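Local coordinates for protein WbmS, polysaccharide deacetylase involved in O-antigen biosynthesis (PDB 3HFT) that binds a zinc ion and probably deacetylates a polysaccharide during O-antigen biosynthesis in Bordetella bronchiseptica, at residues F43-A48 with A71-P76; D50-D55 with H208-Y213; A67-T72 with P85-G90; L89-N94 with R113-A118. All blocks are in the same frame, centred on the assembly; numbering follows the deposited sequence.

Contact 1 (F43-A48 with A71-P76); sequences FDIDWA and ATHSTP. With EDO (1,2-ethanediol), chain D.
I45 and D46 lie next to A71 and T72 where two neighbouring strands leave the parallel sheet, with the CA atoms of D46 and T72 5.8 Å apart. Strand character ends at D44, and the chain then reverses in a type I' beta turn from I45 to A48, closed by a bond from A48 N to I45 O. The turn presents the backbone N of W47 to T72, and W47 N donates to T72 OG1 over 2.9 Å at an N-H...O angle of 155°. T72 OG1 sits between its own backbone N and carbonyl carbon (chi1 44°), which brings it to W47 N and also within 2.8 Å of H73 ND1, a second hydrogen bond. T72 CB lies over one face of the indole, 3.7 Å from the centroid of the five-membered ring, as a CH-pi contact. The H73 imidazole runs near parallel to that ring but is slid aside, barely overlapping it. Water 1 joins W47 NE1 to T72 O, and water 2 links A48 O with H73 NE2. D46 points away from T72: its OD1 binds the zinc ion together with H92 and H127, while its OD2 accepts a 2.6 Å bond from O2 of an ethanediol. By bonding W47 N and H73 ND1, T72 OG1 ties the 71-76 loop to the turn carrying D46, and so probably helps to position this zinc ligand.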
loop_
_atom_site.group_PDB
_atom_site.type_symbol
_atom_site.label_atom_id
_atom_site.label_comp_id
_atom_site.label_asym_id
_atom_site.label_seq_id
_atom_site.Cartn_x
_atom_site.Cartn_y
_atom_site.Cartn_z
ATOM N N PHE A 43 0.813 9.815 15.299
ATOM C CA PHE A 43 0.206 9.065 16.370
ATOM C C PHE A 43 -1.161 8.549 15.979
ATOM O O PHE A 43 -2.051 9.315 15.706
ATOM C CB PHE A 43 0.123 9.969 17.600
ATOM C CG PHE A 43 1.479 10.389 18.096
ATOM C CD1 PHE A 43 2.163 9.601 19.005
ATOM C CD2 PHE A 43 2.076 11.537 17.616
ATOM C CE1 PHE A 43 3.437 9.937 19.405
ATOM C CE2 PHE A 43 3.340 11.899 18.010
ATOM C CZ PHE A 43 4.029 11.099 18.896
ATOM N N ASP A 44 -1.289 7.234 15.909
ATOM C CA ASP A 44 -2.547 6.547 15.685
ATOM C C ASP A 44 -3.150 6.320 17.096
ATOM O O ASP A 44 -2.632 5.520 17.906
ATOM C CB ASP A 44 -2.326 5.201 15.019
ATOM C CG ASP A 44 -1.881 5.323 13.561
ATOM O OD1 ASP A 44 -1.902 6.434 12.997
ATOM O OD2 ASP A 44 -1.524 4.274 12.982
ATOM N N ILE A 45 -4.193 7.060 17.392
ATOM C CA ILE A 45 -4.736 7.117 18.760
ATOM C C ILE A 45 -5.284 5.748 19.202
ATOM O O ILE A 45 -5.122 5.362 20.342
ATOM C CB ILE A 45 -5.703 8.310 18.893
ATOM C CG1 ILE A 45 -4.908 9.634 18.728
ATOM C CG2 ILE A 45 -6.482 8.281 20.256
ATOM C CD1 ILE A 45 -5.778 10.929 18.762
ATOM N N ASP A 46 -5.877 5.002 18.276
ATOM C CA ASP A 46 -6.393 3.646 18.525
ATOM C C ASP A 46 -7.197 3.498 19.816
ATOM O O ASP A 46 -6.945 2.593 20.624
ATOM C CB ASP A 46 -5.267 2.605 18.466
ATOM C CG ASP A 46 -4.848 2.317 17.049
ATOM O OD1 ASP A 46 -5.144 3.172 16.190
ATOM O OD2 ASP A 46 -4.226 1.264 16.796
ATOM N N TRP A 47 -8.171 4.375 19.994
ATOM C CA TRP A 47 -9.121 4.267 21.105
ATOM C C TRP A 47 -8.498 4.293 22.498
ATOM O O TRP A 47 -9.098 3.815 23.449
ATOM C CB TRP A 47 -10.029 3.020 20.937
ATOM C CG TRP A 47 -10.754 3.049 19.613
ATOM C CD1 TRP A 47 -11.924 3.692 19.342
ATOM C CD2 TRP A 47 -10.312 2.481 18.370
ATOM N NE1 TRP A 47 -12.244 3.547 18.023
ATOM C CE2 TRP A 47 -11.279 2.810 17.397
ATOM C CE3 TRP A 47 -9.187 1.734 17.981
ATOM C CZ2 TRP A 47 -11.174 2.411 16.064
ATOM C CZ3 TRP A 47 -9.086 1.333 16.649
ATOM C CH2 TRP A 47 -10.077 1.674 15.715
ATOM N N ALA A 48 -7.312 4.873 22.637
ATOM C CA ALA A 48 -6.687 5.004 23.959
ATOM C C ALA A 48 -7.569 5.758 24.956
ATOM O O ALA A 48 -8.231 6.742 24.627
ATOM C CB ALA A 48 -5.342 5.713 23.821
ATOM N N ALA A 71 -7.182 10.629 14.698
ATOM C CA ALA A 71 -8.240 10.405 15.699
ATOM C C ALA A 71 -9.152 9.237 15.363
ATOM O O ALA A 71 -9.590 9.065 14.204
ATOM C CB ALA A 71 -9.093 11.690 15.869
ATOM N N THR A 72 -9.447 8.444 16.383
ATOM C CA THR A 72 -10.325 7.293 16.262
ATOM C C THR A 72 -11.720 7.555 16.805
ATOM O O THR A 72 -12.686 6.946 16.373
ATOM C CB THR A 72 -9.749 6.069 17.023
ATOM O OG1 THR A 72 -9.241 6.473 18.310
ATOM C CG2 THR A 72 -8.635 5.400 16.220
ATOM N N HIS A 73 -11.816 8.460 17.759
ATOM C CA HIS A 73 -13.048 8.606 18.518
ATOM C C HIS A 73 -13.131 9.984 19.128
ATOM O O HIS A 73 -12.164 10.741 19.130
ATOM C CB HIS A 73 -13.073 7.532 19.588
ATOM C CG HIS A 73 -12.033 7.721 20.637
ATOM N ND1 HIS A 73 -10.729 7.288 20.479
ATOM C CD2 HIS A 73 -12.090 8.318 21.852
ATOM C CE1 HIS A 73 -10.041 7.593 21.566
ATOM N NE2 HIS A 73 -10.832 8.244 22.399
ATOM N N SER A 74 -14.308 10.323 19.625
ATOM C CA SER A 74 -14.510 11.626 20.164
ATOM C C SER A 74 -13.995 11.667 21.603
ATOM O O SER A 74 -14.298 10.770 22.394
ATOM C CB SER A 74 -15.991 11.951 20.149
ATOM O OG SER A 74 -16.164 13.223 20.689
ATOM N N THR A 75 -13.213 12.701 21.918
ATOM C CA THR A 75 -12.714 12.968 23.274
ATOM C C THR A 75 -12.383 14.451 23.395
ATOM O O THR A 75 -11.934 15.076 22.435
ATOM C CB THR A 75 -11.430 12.172 23.612
ATOM O OG1 THR A 75 -10.754 12.822 24.706
ATOM C CG2 THR A 75 -10.479 12.090 22.407
ATOM N N PRO A 76 -12.602 15.036 24.573
ATOM C CA PRO A 76 -12.228 16.442 24.691
ATOM C C PRO A 76 -10.739 16.723 24.436
ATOM O O PRO A 76 -10.378 17.862 24.144
ATOM C CB PRO A 76 -12.640 16.801 26.124
ATOM C CG PRO A 76 -12.846 15.505 26.815
ATOM C CD PRO A 76 -13.220 14.511 25.800
HETATM C C1 EDO D . -1.853 -2.299 18.792
HETATM O O1 EDO D . -0.460 -2.605 18.694
HETATM C C2 EDO D . -2.035 -0.805 19.082
HETATM O O2 EDO D . -3.331 -0.352 18.652
HETATM O O HOH W 1 -14.862 4.952 17.164
HETATM O O HOH W 2 -9.129 9.307 24.439
#

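Contact 2 (D50-D55 with H208-Y213); sequences DFVLQD and HPIHVY. With EDO (1,2-ethanediol), chain D; EDO (1,2-ethanediol), chain F.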
loop_
_atom_site.group_PDB
_atom_site.type_symbol
_atom_site.label_atom_id
_atom_site.label_comp_id
_atom_site.label_asym_id
_atom_site.label_seq_id
_atom_site.Cartn_x
_atom_site.Cartn_y
_atom_site.Cartn_z
ATOM N N ASP A 50 -8.355 8.380 27.834
ATOM C CA ASP A 50 -7.884 9.747 27.965
ATOM C C ASP A 50 -6.578 9.898 28.742
ATOM O O ASP A 50 -5.741 10.707 28.358
ATOM C CB ASP A 50 -8.969 10.616 28.612
ATOM C CG ASP A 50 -10.083 10.997 27.647
ATOM O OD1 ASP A 50 -10.030 10.705 26.437
ATOM O OD2 ASP A 50 -11.045 11.621 28.109
ATOM N N PHE A 51 -6.387 9.155 29.843
ATOM C CA PHE A 51 -5.161 9.336 30.638
ATOM C C PHE A 51 -3.941 8.879 29.835
ATOM O O PHE A 51 -2.856 9.462 29.928
ATOM C CB PHE A 51 -5.238 8.638 32.016
ATOM C CG PHE A 51 -5.136 7.137 31.968
ATOM C CD1 PHE A 51 -6.267 6.356 31.776
ATOM C CD2 PHE A 51 -3.925 6.501 32.219
ATOM C CE1 PHE A 51 -6.185 4.974 31.747
ATOM C CE2 PHE A 51 -3.833 5.118 32.216
ATOM C CZ PHE A 51 -4.959 4.348 31.970
ATOM N N VAL A 52 -4.136 7.856 29.012
ATOM C CA VAL A 52 -3.085 7.356 28.130
ATOM C C VAL A 52 -2.779 8.377 27.027
ATOM O O VAL A 52 -1.622 8.679 26.774
ATOM C CB VAL A 52 -3.471 5.988 27.535
ATOM C CG1 VAL A 52 -2.482 5.543 26.417
ATOM C CG2 VAL A 52 -3.571 4.937 28.647
ATOM N N LEU A 53 -3.812 8.914 26.377
ATOM C CA LEU A 53 -3.592 9.903 25.314
ATOM C C LEU A 53 -2.961 11.153 25.913
ATOM O O LEU A 53 -2.011 11.701 25.350
ATOM C CB LEU A 53 -4.911 10.230 24.583
ATOM C CG LEU A 53 -4.854 11.330 23.519
ATOM C CD1 LEU A 53 -3.785 11.045 22.466
ATOM C CD2 LEU A 53 -6.223 11.473 22.871
ATOM N N GLN A 54 -3.437 11.571 27.088
ATOM C CA GLN A 54 -2.864 12.755 27.732
ATOM C C GLN A 54 -1.374 12.619 28.001
ATOM O O GLN A 54 -0.621 13.574 27.862
ATOM C CB GLN A 54 -3.561 13.098 29.042
ATOM C CG GLN A 54 -3.071 14.460 29.604
ATOM C CD GLN A 54 -3.473 15.624 28.717
ATOM O OE1 GLN A 54 -4.653 15.806 28.462
ATOM N NE2 GLN A 54 -2.503 16.402 28.231
ATOM N N ASP A 55 -0.936 11.431 28.386
ATOM C CA ASP A 55 0.475 11.202 28.670
ATOM C C ASP A 55 1.309 11.369 27.421
ATOM O O ASP A 55 2.399 11.958 27.459
ATOM C CB ASP A 55 0.668 9.791 29.239
ATOM C CG ASP A 55 2.144 9.357 29.256
ATOM O OD1 ASP A 55 2.872 9.775 30.165
ATOM O OD2 ASP A 55 2.571 8.613 28.361
ATOM N N HIS A 208 1.727 4.545 18.898
ATOM C CA HIS A 208 0.434 4.428 19.576
ATOM C C HIS A 208 0.602 4.857 21.034
ATOM O O HIS A 208 1.526 4.412 21.706
ATOM C CB HIS A 208 -0.086 2.994 19.529
ATOM C CG HIS A 208 -0.274 2.484 18.139
ATOM N ND1 HIS A 208 0.762 1.930 17.407
ATOM C CD2 HIS A 208 -1.349 2.503 17.323
ATOM C CE1 HIS A 208 0.313 1.609 16.203
ATOM N NE2 HIS A 208 -0.961 1.958 16.120
ATOM N N PRO A 209 -0.297 5.727 21.510
ATOM C CA PRO A 209 -0.310 6.165 22.900
ATOM C C PRO A 209 -0.191 5.019 23.898
ATOM O O PRO A 209 0.603 5.131 24.839
ATOM C CB PRO A 209 -1.641 6.900 23.008
ATOM C CG PRO A 209 -1.777 7.546 21.679
ATOM C CD PRO A 209 -1.262 6.485 20.700
ATOM N N ILE A 210 -0.909 3.919 23.652
ATOM C CA ILE A 210 -0.848 2.760 24.541
ATOM C C ILE A 210 0.583 2.228 24.646
ATOM O O ILE A 210 1.040 1.890 25.740
ATOM C CB ILE A 210 -1.864 1.626 24.158
ATOM C CG1 ILE A 210 -1.983 0.634 25.327
ATOM C CG2 ILE A 210 -1.498 0.898 22.792
ATOM C CD1 ILE A 210 -2.460 1.277 26.708
ATOM N N HIS A 211 1.306 2.178 23.544
ATOM C CA HIS A 211 2.679 1.644 23.620
ATOM C C HIS A 211 3.642 2.640 24.209
ATOM O O HIS A 211 4.599 2.268 24.888
ATOM C CB HIS A 211 3.159 1.129 22.266
ATOM C CG HIS A 211 2.343 -0.003 21.746
ATOM N ND1 HIS A 211 2.018 -1.087 22.524
ATOM C CD2 HIS A 211 1.744 -0.201 20.551
ATOM C CE1 HIS A 211 1.276 -1.922 21.820
ATOM N NE2 HIS A 211 1.102 -1.410 20.614
ATOM N N VAL A 212 3.405 3.925 23.969
ATOM C CA VAL A 212 4.241 4.961 24.610
ATOM C C VAL A 212 3.991 4.900 26.124
ATOM O O VAL A 212 4.910 4.955 26.916
ATOM C CB VAL A 212 3.954 6.374 24.014
ATOM C CG1 VAL A 212 4.725 7.487 24.754
ATOM C CG2 VAL A 212 4.300 6.377 22.485
ATOM N N TYR A 213 2.739 4.786 26.534
ATOM C CA TYR A 213 2.422 4.702 27.956
ATOM C C TYR A 213 3.074 3.506 28.657
ATOM O O TYR A 213 3.602 3.646 29.752
ATOM C CB TYR A 213 0.906 4.653 28.169
ATOM C CG TYR A 213 0.526 4.947 29.596
ATOM C CD1 TYR A 213 0.335 6.264 30.036
ATOM C CD2 TYR A 213 0.407 3.930 30.527
ATOM C CE1 TYR A 213 0.002 6.545 31.337
ATOM C CE2 TYR A 213 0.110 4.219 31.844
ATOM C CZ TYR A 213 -0.098 5.528 32.230
ATOM O OH TYR A 213 -0.431 5.808 33.522
HETATM C C1 EDO D . -1.853 -2.299 18.792
HETATM O O1 EDO D . -0.460 -2.605 18.694
HETATM C C2 EDO D . -2.035 -0.805 19.082
HETATM O O2 EDO D . -3.331 -0.352 18.652
HETATM C C1 EDO F . -2.477 0.879 11.753
HETATM O O1 EDO F . -3.599 0.216 12.374
HETATM C C2 EDO F . -1.578 1.419 12.866
HETATM O O2 EDO F . -2.354 2.070 13.919
#
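P209 follows the N-cap residue H208 and opens the second helix against V52 and L53, its CA 5.5 Å from that of L53. H208 itself turns to the zinc-site side, where NE2 donates to O2 of one ethanediol and C2 of another covers a ring face. The pyrrolidine of P209 lies alongside L53 CD1, and the backbone C of P209 lies 3.4 Å from V52 CG1, a methyl that also reaches P209 CB. I210 adds a looser touch, CD1 to V52 CG1 at 4.3 Å. H211 faces the other way, and its NE2 donates nearly straight to O1 of the ethanediol over the H208 ring. V212 borders D55, whose carboxylate is salt-bridged to R246. Y213 closes the interface: with CG anti to the backbone N (chi1 -164°), its ring swings out to F51, which presents its edge to the tyrosine face in a T-shaped pair, centroids 5.4 Å apart and planes at 89°. D55 CB meets the rim of the same ring, 3.6 Å from Y213 CD1. The short helix axes approach to 8.5 Å and cross at 75°, helix-helix packing outside the parallel sheet, consistent with the distorted beta/alpha barrel of polysaccharide deacetylases.

Contact 3 (A67-T72 with P85-G90); sequences ATWFAT and PLFELG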
loop_
_atom_site.group_PDB
_atom_site.type_symbol
_atom_site.label_atom_id
_atom_site.label_comp_id
_atom_site.label_asym_id
_atom_site.label_seq_id
_atom_site.Cartn_x
_atom_site.Cartn_y
_atom_site.Cartn_z
ATOM N N ALA A 67 3.708 17.501 15.413
ATOM C CA ALA A 67 3.263 16.125 15.343
ATOM C C ALA A 67 1.880 16.068 14.695
ATOM O O ALA A 67 1.160 17.065 14.661
ATOM C CB ALA A 67 3.273 15.456 16.745
ATOM N N THR A 68 1.539 14.913 14.136
ATOM C CA THR A 68 0.236 14.709 13.509
ATOM C C THR A 68 -0.464 13.566 14.245
ATOM O O THR A 68 0.160 12.562 14.546
ATOM C CB THR A 68 0.400 14.366 12.050
ATOM O OG1 THR A 68 1.214 15.372 11.430
ATOM C CG2 THR A 68 -0.959 14.280 11.366
ATOM N N TRP A 69 -1.761 13.723 14.511
ATOM C CA TRP A 69 -2.509 12.796 15.386
ATOM C C TRP A 69 -3.696 12.288 14.622
ATOM O O TRP A 69 -4.511 13.095 14.148
ATOM C CB TRP A 69 -3.004 13.540 16.658
ATOM C CG TRP A 69 -1.871 14.169 17.440
ATOM C CD1 TRP A 69 -1.202 15.300 17.114
ATOM C CD2 TRP A 69 -1.231 13.656 18.616
ATOM N NE1 TRP A 69 -0.233 15.567 18.031
ATOM C CE2 TRP A 69 -0.217 14.566 18.963
ATOM C CE3 TRP A 69 -1.462 12.557 19.444
ATOM C CZ2 TRP A 69 0.623 14.375 20.058
ATOM C CZ3 TRP A 69 -0.626 12.359 20.542
ATOM C CH2 TRP A 69 0.393 13.283 20.848
ATOM N N PHE A 70 -3.819 10.974 14.493
ATOM C CA PHE A 70 -4.949 10.412 13.750
ATOM C C PHE A 70 -6.038 9.933 14.715
ATOM O O PHE A 70 -5.836 8.988 15.467
ATOM C CB PHE A 70 -4.473 9.327 12.795
ATOM C CG PHE A 70 -3.586 9.838 11.715
ATOM C CD1 PHE A 70 -4.102 10.594 10.658
ATOM C CD2 PHE A 70 -2.239 9.536 11.704
ATOM C CE1 PHE A 70 -3.280 11.036 9.671
ATOM C CE2 PHE A 70 -1.434 9.986 10.692
ATOM C CZ PHE A 70 -1.952 10.751 9.690
ATOM N N ALA A 71 -7.182 10.629 14.698
ATOM C CA ALA A 71 -8.240 10.405 15.699
ATOM C C ALA A 71 -9.152 9.237 15.363
ATOM O O ALA A 71 -9.590 9.065 14.204
ATOM C CB ALA A 71 -9.093 11.690 15.869
ATOM N N THR A 72 -9.447 8.444 16.383
ATOM C CA THR A 72 -10.325 7.293 16.262
ATOM C C THR A 72 -11.720 7.555 16.805
ATOM O O THR A 72 -12.686 6.946 16.373
ATOM C CB THR A 72 -9.749 6.069 17.023
ATOM O OG1 THR A 72 -9.241 6.473 18.310
ATOM C CG2 THR A 72 -8.635 5.400 16.220
ATOM N N PRO A 85 -0.745 24.900 17.857
ATOM C CA PRO A 85 -0.444 25.201 16.460
ATOM C C PRO A 85 0.625 24.289 15.852
ATOM O O PRO A 85 0.784 24.258 14.630
ATOM C CB PRO A 85 0.037 26.652 16.509
ATOM C CG PRO A 85 0.557 26.833 17.888
ATOM C CD PRO A 85 -0.259 25.952 18.771
ATOM N N LEU A 86 1.346 23.552 16.685
ATOM C CA LEU A 86 2.351 22.621 16.191
ATOM C C LEU A 86 1.753 21.253 15.877
ATOM O O LEU A 86 2.432 20.385 15.310
ATOM C CB LEU A 86 3.469 22.458 17.228
ATOM C CG LEU A 86 4.280 23.684 17.640
ATOM C CD1 LEU A 86 5.414 23.259 18.546
ATOM C CD2 LEU A 86 4.796 24.427 16.433
ATOM N N PHE A 87 0.493 21.046 16.242
ATOM C CA PHE A 87 -0.146 19.752 16.069
ATOM C C PHE A 87 -1.194 19.765 14.976
ATOM O O PHE A 87 -2.007 20.659 14.907
ATOM C CB PHE A 87 -0.822 19.299 17.363
ATOM C CG PHE A 87 0.138 18.941 18.484
ATOM C CD1 PHE A 87 1.502 18.812 18.273
ATOM C CD2 PHE A 87 -0.357 18.638 19.736
ATOM C CE1 PHE A 87 2.345 18.456 19.307
ATOM C CE2 PHE A 87 0.489 18.273 20.767
ATOM C CZ PHE A 87 1.834 18.177 20.548
ATOM N N GLU A 88 -1.204 18.732 14.159
ATOM C CA GLU A 88 -2.228 18.578 13.142
ATOM C C GLU A 88 -3.132 17.418 13.572
ATOM O O GLU A 88 -2.652 16.391 14.049
ATOM C CB GLU A 88 -1.593 18.274 11.797
ATOM C CG GLU A 88 -2.592 17.840 10.737
ATOM C CD GLU A 88 -1.943 17.547 9.392
ATOM O OE1 GLU A 88 -0.725 17.800 9.247
ATOM O OE2 GLU A 88 -2.670 17.032 8.507
ATOM N N LEU A 89 -4.436 17.602 13.423
ATOM C CA LEU A 89 -5.399 16.552 13.717
ATOM C C LEU A 89 -5.860 15.969 12.377
ATOM O O LEU A 89 -6.298 16.705 11.484
ATOM C CB LEU A 89 -6.595 17.106 14.485
ATOM C CG LEU A 89 -7.679 16.100 14.928
ATOM C CD1 LEU A 89 -7.120 15.029 15.883
ATOM C CD2 LEU A 89 -8.913 16.804 15.544
ATOM N N GLY A 90 -5.734 14.653 12.248
ATOM C CA GLY A 90 -6.243 13.920 11.107
ATOM C C GLY A 90 -7.185 12.835 11.607
ATOM O O GLY A 90 -7.545 12.801 12.806
#
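W69 and F87 meet on one face of a parallel strand pair, and the indole can be followed outward from W69 CB. That atom lies 4.4 Å from L89 CD1, which continues onto A71 CB. W69 CG is anti to the carbonyl carbon (chi1 -57°), a turn that carries the ring along the sheet toward F87; W69 CD1 passes 3.6 Å from E88 O, which sits at the indole edge. W69 NE1 comes over the phenyl face, 3.4 Å from F87 CG and displaced toward the rim. Farther out, W69 CZ2 rests against F87 CE2 at 4.0 Å. The five-membered ring and F87 therefore form an edge-to-face pair with planes inclined at 55°, and A67 CB flanks the same phenyl ring. On the other face T68 and E88 run side by side, CG2 of T68 packing against the glutamate chain, while the carboxylate is hydrogen-bonded to S123 and S25. F70 CD1 approaches the backbone of G90, whose lack of a side chain avoids a clash with this ring. Five backbone hydrogen bonds hold the strands: A67 N to L86 O, E88 N to A67 O, W69 N to E88 O, G90 N to W69 O (2.7 Å, 174°) and A71 N to G90 O. This parallel pairing, with helix 77-83 between the strands in sequence, is a beta-alpha-beta crossover unit of the parallel deacetylase sheet.

Contact 4 (L89-N94 with R113-A118); sequences LGVHPN and RTLELA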
loop_
_atom_site.group_PDB
_atom_site.type_symbol
_atom_site.label_atom_id
_atom_site.label_comp_id
_atom_site.label_asym_id
_atom_site.label_seq_id
_atom_site.Cartn_x
_atom_site.Cartn_y
_atom_site.Cartn_z
ATOM N N LEU A 89 -4.436 17.602 13.423
ATOM C CA LEU A 89 -5.399 16.552 13.717
ATOM C C LEU A 89 -5.860 15.969 12.377
ATOM O O LEU A 89 -6.298 16.705 11.484
ATOM C CB LEU A 89 -6.595 17.106 14.485
ATOM C CG LEU A 89 -7.679 16.100 14.928
ATOM C CD1 LEU A 89 -7.120 15.029 15.883
ATOM C CD2 LEU A 89 -8.913 16.804 15.544
ATOM N N GLY A 90 -5.734 14.653 12.248
ATOM C CA GLY A 90 -6.243 13.920 11.107
ATOM C C GLY A 90 -7.185 12.835 11.607
ATOM O O GLY A 90 -7.545 12.801 12.806
ATOM N N VAL A 91 -7.604 11.957 10.700
ATOM C CA VAL A 91 -8.570 10.892 11.029
ATOM C C VAL A 91 -8.006 9.495 10.848
ATOM O O VAL A 91 -7.123 9.270 10.010
ATOM C CB VAL A 91 -9.907 11.080 10.209
ATOM C CG1 VAL A 91 -10.654 12.282 10.738
ATOM C CG2 VAL A 91 -9.624 11.204 8.696
ATOM N N HIS A 92 -8.532 8.582 11.667
ATOM C CA HIS A 92 -8.171 7.181 11.680
ATOM C C HIS A 92 -9.438 6.315 11.573
ATOM O O HIS A 92 -9.869 5.681 12.537
ATOM C CB HIS A 92 -7.391 6.880 12.958
ATOM C CG HIS A 92 -6.514 5.669 12.882
ATOM N ND1 HIS A 92 -5.492 5.536 11.968
ATOM C CD2 HIS A 92 -6.460 4.565 13.670
ATOM C CE1 HIS A 92 -4.870 4.385 12.173
ATOM N NE2 HIS A 92 -5.444 3.776 13.195
ATOM N N PRO A 93 -10.031 6.275 10.375
ATOM C CA PRO A 93 -11.254 5.519 10.143
ATOM C C PRO A 93 -10.998 4.016 10.275
ATOM O O PRO A 93 -9.902 3.540 9.930
ATOM C CB PRO A 93 -11.605 5.873 8.689
ATOM C CG PRO A 93 -10.315 6.164 8.066
ATOM C CD PRO A 93 -9.547 6.906 9.129
ATOM N N ASN A 94 -12.006 3.295 10.769
ATOM C CA ASN A 94 -11.918 1.859 10.960
ATOM C C ASN A 94 -12.843 1.085 10.049
ATOM O O ASN A 94 -14.067 0.999 10.301
ATOM C CB ASN A 94 -12.266 1.504 12.390
ATOM C CG ASN A 94 -12.102 0.024 12.668
ATOM O OD1 ASN A 94 -11.419 -0.706 11.935
ATOM N ND2 ASN A 94 -12.691 -0.416 13.752
ATOM N N ARG A 113 -18.697 9.377 9.095
ATOM C CA ARG A 113 -18.796 9.478 10.542
ATOM C C ARG A 113 -17.477 9.864 11.171
ATOM O O ARG A 113 -17.445 10.678 12.074
ATOM C CB ARG A 113 -19.262 8.176 11.177
ATOM C CG ARG A 113 -20.736 8.050 11.331
ATOM C CD ARG A 113 -21.051 7.036 12.413
ATOM N NE ARG A 113 -20.505 5.717 12.116
ATOM C CZ ARG A 113 -21.058 4.846 11.273
ATOM N NH1 ARG A 113 -22.151 5.155 10.621
ATOM N NH2 ARG A 113 -20.491 3.666 11.064
ATOM N N THR A 114 -16.385 9.266 10.710
ATOM C CA THR A 114 -15.058 9.568 11.261
ATOM C C THR A 114 -14.653 11.023 11.000
ATOM O O THR A 114 -14.034 11.681 11.850
ATOM C CB THR A 114 -13.997 8.651 10.642
ATOM O OG1 THR A 114 -14.459 7.294 10.693
ATOM C CG2 THR A 114 -12.666 8.785 11.376
ATOM N N LEU A 115 -15.003 11.526 9.819
ATOM C CA LEU A 115 -14.661 12.897 9.449
ATOM C C LEU A 115 -15.337 13.921 10.354
ATOM O O LEU A 115 -14.847 15.041 10.473
ATOM C CB LEU A 115 -15.011 13.162 7.979
ATOM C CG LEU A 115 -14.034 12.508 7.001
ATOM C CD1 LEU A 115 -14.603 12.498 5.586
ATOM C CD2 LEU A 115 -12.717 13.242 7.066
ATOM N N GLU A 116 -16.449 13.541 10.998
ATOM C CA GLU A 116 -17.120 14.433 11.908
ATOM C C GLU A 116 -16.201 14.774 13.080
ATOM O O GLU A 116 -16.400 15.781 13.747
ATOM C CB GLU A 116 -18.400 13.797 12.438
ATOM C CG GLU A 116 -19.426 13.516 11.370
ATOM C CD GLU A 116 -20.726 12.941 11.909
ATOM O OE1 GLU A 116 -20.908 12.850 13.141
ATOM O OE2 GLU A 116 -21.580 12.582 11.071
ATOM N N LEU A 117 -15.202 13.938 13.346
ATOM C CA LEU A 117 -14.257 14.200 14.424
ATOM C C LEU A 117 -13.258 15.332 14.118
ATOM O O LEU A 117 -12.683 15.914 15.028
ATOM C CB LEU A 117 -13.450 12.944 14.723
ATOM C CG LEU A 117 -14.146 11.658 15.148
ATOM C CD1 LEU A 117 -13.096 10.525 15.226
ATOM C CD2 LEU A 117 -14.848 11.862 16.464
ATOM N N ALA A 118 -13.032 15.637 12.851
ATOM C CA ALA A 118 -12.073 16.683 12.488
ATOM C C ALA A 118 -12.492 17.332 11.186
ATOM O O ALA A 118 -11.850 17.124 10.161
ATOM C CB ALA A 118 -10.651 16.085 12.357
HETATM O O HOH W 3 -14.153 4.808 12.235
#
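V91 and T114 make the centre of this contact, which is mostly apolar and contains no direct hydrogen bond between the segments. Among the van der Waals pairs, V91 CB faces T114 CG2 at 3.8 Å, and V91 CG1 comes within 3.6 Å of T114 O. The two valine methyls divide their neighbours: CG1 also reaches A118 CB, whereas CG2 turns to L115 CD2 at 4.0 Å. With OG1 beside the backbone N (chi1 -48°), T114 directs CG2 between V91 CB and P93 CA, the latter also 3.8 Å away. At the other end, L89 CD2 packs on A118 CB at 3.7 Å and touches L117 O. Polar contact is indirect. Water 3 accepts from N94 N and donates to T114 OG1 over 2.9 Å, bridging the loop to the helix, and T114 OG1 is also hydrogen-bonded to I110 O within its helix. Backbone bonds shape the second segment: A118 N to L115 O closes a type I turn that brings A118 CB round to L89 and V91. H92 points away from this interface, and its NE2 binds the zinc ion beside D46 and H127. The contact thus lays the end of helix 107-115 and its following turn against strand 87-91 and the loop after it, with helix 77-83 touching L89 and strand 123-124 touching V91 and P93.

How the contacts relate
From the N terminus, strand 39-44 leads into the turn of contact 1, which closes a short loop through helix 50-63 and strand 67-71. Contact 2 starts on that helix, inside the loop of contact 1, and closes only at 208-213, so the two cross; both touch the same ethanediol. Contacts 3 and 4 nest within the long loop of contact 2. Contact 3, sharing A71 and T72 with contact 1, closes the loop through helix 77-83, and contact 4 the next one through helices 96-100 and 107-115. Contacts 1 and 4 each hold a zinc ligand, D46 and H92, and meet at the strand ends through A71 O and H92 N, 2.8 Å apart.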